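Local coordinates for ABC transporter, solute-binding protein (Staphylococcus aureus, PDB 6LKK) that binds glucose 6-phosphate as an extracellular sensor for two-component signalling, and belongs to the solute-binding proteins of ABC transporters, at residues A[239-253]-A[256-270]. Residues are numbered along the deposited sequence; the frame is centred on the assembly and turned at random.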
loop_
_atom_site.group_PDB
_atom_site.type_symbol
_atom_site.label_atom_id
_atom_site.label_comp_id
_atom_site.label_asym_id
_atom_site.label_seq_id
_atom_site.Cartn_x
_atom_site.Cartn_y
_atom_site.Cartn_z
ATOM N N SER A 239 -10.035 15.313 -0.935
ATOM C CA SER A 239 -11.323 15.956 -0.733
ATOM C C SER A 239 -12.404 14.925 -0.420
ATOM O O SER A 239 -12.272 13.734 -0.712
ATOM C CB SER A 239 -11.719 16.763 -1.970
ATOM O OG SER A 239 -12.050 15.911 -3.053
ATOM N N ARG A 240 -13.498 15.408 0.172
ATOM C CA ARG A 240 -14.589 14.514 0.548
ATOM C C ARG A 240 -15.195 13.835 -0.675
ATOM O O ARG A 240 -15.382 12.613 -0.687
ATOM C CB ARG A 240 -15.665 15.285 1.318
ATOM C CG ARG A 240 -16.771 14.383 1.877
ATOM C CD ARG A 240 -18.027 15.157 2.257
ATOM N NE ARG A 240 -18.519 15.968 1.147
ATOM C CZ ARG A 240 -19.117 15.481 0.064
ATOM N NH1 ARG A 240 -19.308 14.175 -0.075
ATOM N NH2 ARG A 240 -19.520 16.307 -0.892
ATOM N N SER A 241 -15.521 14.608 -1.714
ATOM C CA SER A 241 -16.242 14.023 -2.842
ATOM C C SER A 241 -15.387 12.992 -3.567
ATOM O O SER A 241 -15.893 11.949 -3.992
ATOM C CB SER A 241 -16.710 15.117 -3.804
ATOM O OG SER A 241 -15.618 15.785 -4.406
ATOM N N VAL A 242 -14.087 13.254 -3.704
ATOM C CA VAL A 242 -13.215 12.308 -4.391
ATOM C C VAL A 242 -12.983 11.072 -3.529
ATOM O O VAL A 242 -13.017 9.940 -4.024
ATOM C CB VAL A 242 -11.893 12.995 -4.779
ATOM C CG1 VAL A 242 -10.892 11.991 -5.328
ATOM C CG2 VAL A 242 -12.162 14.091 -5.800
ATOM N N GLN A 243 -12.744 11.265 -2.230
ATOM C CA GLN A 243 -12.605 10.125 -1.328
ATOM C C GLN A 243 -13.872 9.278 -1.328
ATOM O O GLN A 243 -13.805 8.043 -1.311
ATOM C CB GLN A 243 -12.285 10.615 0.083
ATOM C CG GLN A 243 -10.892 11.217 0.236
ATOM C CD GLN A 243 -9.844 10.197 0.637
ATOM O OE1 GLN A 243 -10.076 9.358 1.508
ATOM N NE2 GLN A 243 -8.678 10.268 0.003
ATOM N N GLN A 244 -15.037 9.929 -1.354
ATOM C CA GLN A 244 -16.304 9.207 -1.403
ATOM C C GLN A 244 -16.417 8.390 -2.685
ATOM O O GLN A 244 -16.933 7.263 -2.669
ATOM C CB GLN A 244 -17.459 10.202 -1.283
ATOM C CG GLN A 244 -18.848 9.585 -1.282
ATOM C CD GLN A 244 -19.176 8.855 0.010
ATOM O OE1 GLN A 244 -18.699 9.217 1.082
ATOM N NE2 GLN A 244 -20.001 7.823 -0.091
ATOM N N ARG A 245 -15.935 8.938 -3.804
ATOM C CA ARG A 245 -15.953 8.200 -5.063
ATOM C C ARG A 245 -15.066 6.964 -4.991
ATOM O O ARG A 245 -15.427 5.902 -5.510
ATOM C CB ARG A 245 -15.503 9.103 -6.211
ATOM C CG ARG A 245 -16.578 10.026 -6.764
ATOM C CD ARG A 245 -16.007 10.892 -7.876
ATOM N NE ARG A 245 -16.031 12.311 -7.528
ATOM C CZ ARG A 245 -15.189 13.223 -8.009
ATOM N NH1 ARG A 245 -14.227 12.878 -8.857
ATOM N NH2 ARG A 245 -15.303 14.487 -7.628
ATOM N N LEU A 246 -13.893 7.083 -4.364
ATOM C CA LEU A 246 -13.003 5.934 -4.241
ATOM C C LEU A 246 -13.614 4.857 -3.354
ATOM O O LEU A 246 -13.482 3.661 -3.636
ATOM C CB LEU A 246 -11.647 6.380 -3.693
ATOM C CG LEU A 246 -10.808 7.248 -4.634
ATOM C CD1 LEU A 246 -9.612 7.840 -3.907
ATOM C CD2 LEU A 246 -10.349 6.429 -5.835
ATOM N N VAL A 247 -14.284 5.261 -2.275
ATOM C CA VAL A 247 -14.969 4.298 -1.417
ATOM C C VAL A 247 -16.073 3.592 -2.194
ATOM O O VAL A 247 -16.173 2.358 -2.190
ATOM C CB VAL A 247 -15.521 5.004 -0.165
ATOM C CG1 VAL A 247 -16.449 4.089 0.623
ATOM C CG2 VAL A 247 -14.378 5.478 0.718
ATOM N N ALA A 248 -16.919 4.367 -2.875
ATOM C CA ALA A 248 -18.072 3.789 -3.558
ATOM C C ALA A 248 -17.648 2.815 -4.648
ATOM O O ALA A 248 -18.225 1.729 -4.778
ATOM C CB ALA A 248 -18.938 4.903 -4.146
ATOM N N GLU A 249 -16.640 3.180 -5.440
ATOM C CA GLU A 249 -16.296 2.380 -6.608
ATOM C C GLU A 249 -15.374 1.215 -6.272
ATOM O O GLU A 249 -15.487 0.153 -6.894
ATOM C CB GLU A 249 -15.649 3.261 -7.677
ATOM C CG GLU A 249 -15.167 2.485 -8.893
ATOM C CD GLU A 249 -14.880 3.377 -10.086
ATOM O OE1 GLU A 249 -14.545 2.838 -11.163
ATOM O OE2 GLU A 249 -14.991 4.614 -9.949
ATOM N N PHE A 250 -14.473 1.378 -5.300
ATOM C CA PHE A 250 -13.429 0.393 -5.048
ATOM C C PHE A 250 -13.479 -0.246 -3.668
ATOM O O PHE A 250 -12.626 -1.088 -3.368
ATOM C CB PHE A 250 -12.045 1.032 -5.225
ATOM C CG PHE A 250 -11.774 1.531 -6.611
ATOM C CD1 PHE A 250 -11.342 0.665 -7.600
ATOM C CD2 PHE A 250 -11.929 2.871 -6.920
ATOM C CE1 PHE A 250 -11.081 1.125 -8.875
ATOM C CE2 PHE A 250 -11.669 3.337 -8.193
ATOM C CZ PHE A 250 -11.244 2.464 -9.172
ATOM N N ASP A 251 -14.434 0.123 -2.814
ATOM C CA ASP A 251 -14.374 -0.255 -1.403
ATOM C C ASP A 251 -13.071 0.221 -0.774
ATOM O O ASP A 251 -12.505 -0.441 0.101
ATOM C CB ASP A 251 -14.529 -1.768 -1.212
ATOM C CG ASP A 251 -15.853 -2.290 -1.728
ATOM O OD1 ASP A 251 -16.907 -1.871 -1.200
ATOM O OD2 ASP A 251 -15.839 -3.118 -2.661
ATOM N N ALA A 252 -12.565 1.359 -1.240
ATOM C CA ALA A 252 -11.433 1.975 -0.575
ATOM C C ALA A 252 -11.824 2.346 0.848
ATOM O O ALA A 252 -13.004 2.446 1.188
ATOM C CB ALA A 252 -10.967 3.218 -1.332
ATOM N N LYS A 253 -10.814 2.541 1.687
ATOM C CA LYS A 253 -11.014 2.993 3.058
ATOM C C LYS A 253 -10.518 4.431 3.146
ATOM O O LYS A 253 -9.309 4.684 3.112
ATOM C CB LYS A 253 -10.305 2.070 4.042
ATOM C CG LYS A 253 -10.990 0.712 4.159
ATOM C CD LYS A 253 -10.242 -0.235 5.078
ATOM C CE LYS A 253 -11.078 -1.466 5.407
ATOM N NZ LYS A 253 -11.430 -2.266 4.201
ATOM N N ARG A 256 -10.859 10.186 5.588
ATOM C CA ARG A 256 -11.676 11.273 6.108
ATOM C C ARG A 256 -12.777 10.763 7.032
ATOM O O ARG A 256 -13.309 9.663 6.856
ATOM C CB ARG A 256 -12.306 12.067 4.964
ATOM C CG ARG A 256 -11.309 12.810 4.092
ATOM C CD ARG A 256 -12.029 13.579 2.991
ATOM N NE ARG A 256 -12.893 14.635 3.518
ATOM C CZ ARG A 256 -12.614 15.938 3.511
ATOM N NH1 ARG A 256 -11.480 16.398 2.999
ATOM N NH2 ARG A 256 -13.485 16.791 4.022
ATOM N N LYS A 257 -13.129 11.600 8.014
ATOM C CA LYS A 257 -14.231 11.295 8.923
ATOM C C LYS A 257 -15.584 11.389 8.233
ATOM O O LYS A 257 -16.520 10.675 8.610
ATOM C CB LYS A 257 -14.214 12.256 10.113
ATOM C CG LYS A 257 -12.986 12.195 11.000
ATOM C CD LYS A 257 -12.881 13.471 11.828
ATOM C CE LYS A 257 -12.505 13.200 13.271
ATOM N NZ LYS A 257 -12.377 14.474 14.037
ATOM N N ASP A 258 -15.719 12.273 7.242
ATOM C CA ASP A 258 -17.007 12.588 6.637
ATOM C C ASP A 258 -17.252 11.807 5.351
ATOM O O ASP A 258 -17.958 12.284 4.456
ATOM C CB ASP A 258 -17.120 14.091 6.374
ATOM C CG ASP A 258 -15.995 14.625 5.507
ATOM O OD1 ASP A 258 -15.118 13.835 5.107
ATOM O OD2 ASP A 258 -15.984 15.844 5.230
ATOM N N VAL A 259 -16.691 10.605 5.250
ATOM C CA VAL A 259 -16.837 9.760 4.073
ATOM C C VAL A 259 -17.323 8.388 4.517
ATOM O O VAL A 259 -16.906 7.877 5.564
ATOM C CB VAL A 259 -15.512 9.650 3.290
ATOM C CG1 VAL A 259 -15.605 8.591 2.195
ATOM C CG2 VAL A 259 -15.151 11.000 2.692
ATOM N N SER A 260 -18.199 7.793 3.710
ATOM C CA SER A 260 -18.784 6.502 4.038
ATOM C C SER A 260 -17.710 5.446 4.264
ATOM O O SER A 260 -16.594 5.532 3.741
ATOM C CB SER A 260 -19.708 6.032 2.914
ATOM O OG SER A 260 -20.772 6.936 2.708
ATOM N N GLU A 261 -18.070 4.441 5.056
ATOM C CA GLU A 261 -17.351 3.179 5.122
ATOM C C GLU A 261 -18.105 2.162 4.276
ATOM O O GLU A 261 -19.322 2.009 4.420
ATOM C CB GLU A 261 -17.229 2.687 6.564
ATOM C CG GLU A 261 -16.436 3.611 7.470
ATOM C CD GLU A 261 -16.514 3.207 8.931
ATOM O OE1 GLU A 261 -17.093 2.140 9.231
ATOM O OE2 GLU A 261 -16.000 3.960 9.784
ATOM N N GLN A 262 -17.387 1.483 3.386
ATOM C CA GLN A 262 -17.984 0.495 2.500
ATOM C C GLN A 262 -17.040 -0.690 2.391
ATOM O O GLN A 262 -15.846 -0.511 2.140
ATOM C CB GLN A 262 -18.253 1.095 1.117
ATOM C CG GLN A 262 -19.024 0.197 0.170
ATOM C CD GLN A 262 -19.208 0.832 -1.194
ATOM O OE1 GLN A 262 -19.849 1.878 -1.322
ATOM N NE2 GLN A 262 -18.635 0.216 -2.219
ATOM N N SER A 263 -17.578 -1.896 2.576
ATOM C CA SER A 263 -16.778 -3.115 2.526
ATOM C C SER A 263 -17.656 -4.226 1.944
ATOM O O SER A 263 -18.016 -5.200 2.603
ATOM C CB SER A 263 -16.232 -3.479 3.908
ATOM O OG SER A 263 -17.252 -3.432 4.891
ATOM N N ASP A 264 -18.004 -4.074 0.669
ATOM C CA ASP A 264 -18.894 -5.024 0.015
ATOM C C ASP A 264 -18.291 -6.423 0.001
ATOM O O ASP A 264 -17.078 -6.599 -0.154
ATOM C CB ASP A 264 -19.184 -4.581 -1.421
ATOM C CG ASP A 264 -20.102 -3.382 -1.488
ATOM O OD1 ASP A 264 -20.595 -2.949 -0.425
ATOM O OD2 ASP A 264 -20.331 -2.874 -2.606
ATOM N N GLN A 265 -19.154 -7.421 0.162
ATOM C CA GLN A 265 -18.792 -8.832 -0.025
ATOM C C GLN A 265 -17.686 -9.177 0.971
ATOM O O GLN A 265 -17.830 -8.863 2.165
ATOM C CB GLN A 265 -18.460 -9.053 -1.493
ATOM C CG GLN A 265 -19.639 -8.793 -2.423
ATOM C CD GLN A 265 -19.290 -8.993 -3.883
ATOM O OE1 GLN A 265 -18.550 -8.204 -4.470
ATOM N NE2 GLN A 265 -19.821 -10.055 -4.477
ATOM N N SER A 266 -16.587 -9.808 0.550
ATOM C CA SER A 266 -15.622 -10.353 1.496
ATOM C C SER A 266 -14.641 -9.315 2.028
ATOM O O SER A 266 -13.839 -9.647 2.908
ATOM C CB SER A 266 -14.841 -11.500 0.849
ATOM O OG SER A 266 -13.877 -11.011 -0.065
ATOM N N ILE A 267 -14.672 -8.080 1.523
ATOM C CA ILE A 267 -13.882 -7.016 2.127
ATOM C C ILE A 267 -14.404 -6.776 3.537
ATOM O O ILE A 267 -15.616 -6.819 3.785
ATOM C CB ILE A 267 -13.954 -5.733 1.280
ATOM C CG1 ILE A 267 -13.511 -6.000 -0.166
ATOM C CG2 ILE A 267 -13.109 -4.627 1.906
ATOM C CD1 ILE A 267 -12.047 -6.340 -0.326
ATOM N N GLU A 268 -13.495 -6.529 4.475
ATOM C CA GLU A 268 -13.865 -6.334 5.869
ATOM C C GLU A 268 -13.742 -4.868 6.263
ATOM O O GLU A 268 -12.816 -4.169 5.834
ATOM C CB GLU A 268 -12.997 -7.188 6.798
ATOM C CG GLU A 268 -13.183 -8.691 6.618
ATOM C CD GLU A 268 -14.486 -9.217 7.199
ATOM O OE1 GLU A 268 -15.250 -8.429 7.794
ATOM O OE2 GLU A 268 -14.744 -10.432 7.059
ATOM N N ASN A 269 -14.693 -4.416 7.075
ATOM C CA ASN A 269 -14.595 -3.132 7.749
ATOM C C ASN A 269 -13.461 -3.176 8.768
ATOM O O ASN A 269 -13.149 -4.228 9.331
ATOM C CB ASN A 269 -15.921 -2.809 8.440
ATOM C CG ASN A 269 -15.941 -1.433 9.070
ATOM O OD1 ASN A 269 -15.378 -1.218 10.144
ATOM N ND2 ASN A 269 -16.617 -0.496 8.418
ATOM N N LEU A 270 -12.838 -2.018 9.001
ATOM C CA LEU A 270 -11.717 -1.968 9.936
ATOM C C LEU A 270 -12.099 -2.535 11.297
ATOM O O LEU A 270 -11.279 -3.177 11.961
ATOM C CB LEU A 270 -11.208 -0.536 10.088
ATOM C CG LEU A 270 -10.301 0.004 8.982
ATOM C CD1 LEU A 270 -9.946 1.449 9.284
ATOM C CD2 LEU A 270 -9.032 -0.831 8.831
HETATM O O HOH W 1 -18.904 11.881 1.851
HETATM O O HOH W 2 -13.357 -1.184 2.485
HETATM O O HOH W 3 -15.904 -5.855 -2.638
HETATM O O HOH W 4 -18.101 -2.773 -4.231
HETATM O O HOH W 5 -14.469 1.923 3.439
#
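Helix 240-250 gives way at Asp251, whose positive phi (56°) breaks the helical run; strand 253-254 returns the chain toward the helix start, and 256-262 then follows the helix from its N-terminal toward its C-terminal end. The CA atoms of Gln244 and Val259 come within 5.5 Å, those of Asp251 and Gln262 within 5.4 Å. At the start of the helix the Arg256 guanidinium lies with one face over the backbone of Arg240 and is held side-on by Asp258: NE meets OD1 at 2.8 Å and NH2 meets OD2, both through syn lone pairs. CG and CD of Arg240 pass across the Asp258 carboxylate at about a right angle. One turn on, the amide of Gln244 suits its place by pairing acceptor and donor: OE1 accepts from Ser260 N at 3.0 Å, nearly straight (171°), while NE2 gives to Ser260 OG. Val247 CG2 packs on Val259 CG1 at 3.7 Å, and Val247 CG1 touches Gln262 CB; beta-branched valines, apolar and compact, suit this close patch between hydrogen-bonded ends.

Gln262 reaches the helix end because its chain is extended beyond CG, which itself lies anti to the backbone N (chi1 -173°). Its NE2 donates to Ala248 O and, at 2.9 Å, to Asp251 OD1. Asp264 N approaches that same oxygen from the opposite face at 3.1 Å, while OD2 forms a salt bridge with Arg193. Lys253, bent at its last torsion, donates from NZ to Glu268 O at 2.9 Å and is also salt-bridged to Glu189. The contact is a loop packed along a surface helix of a periplasmic-binding-protein-type fold, stitching the following chain back onto it, the Lys253 side chain lying about 10 Å from the bound glucose 6-phosphate.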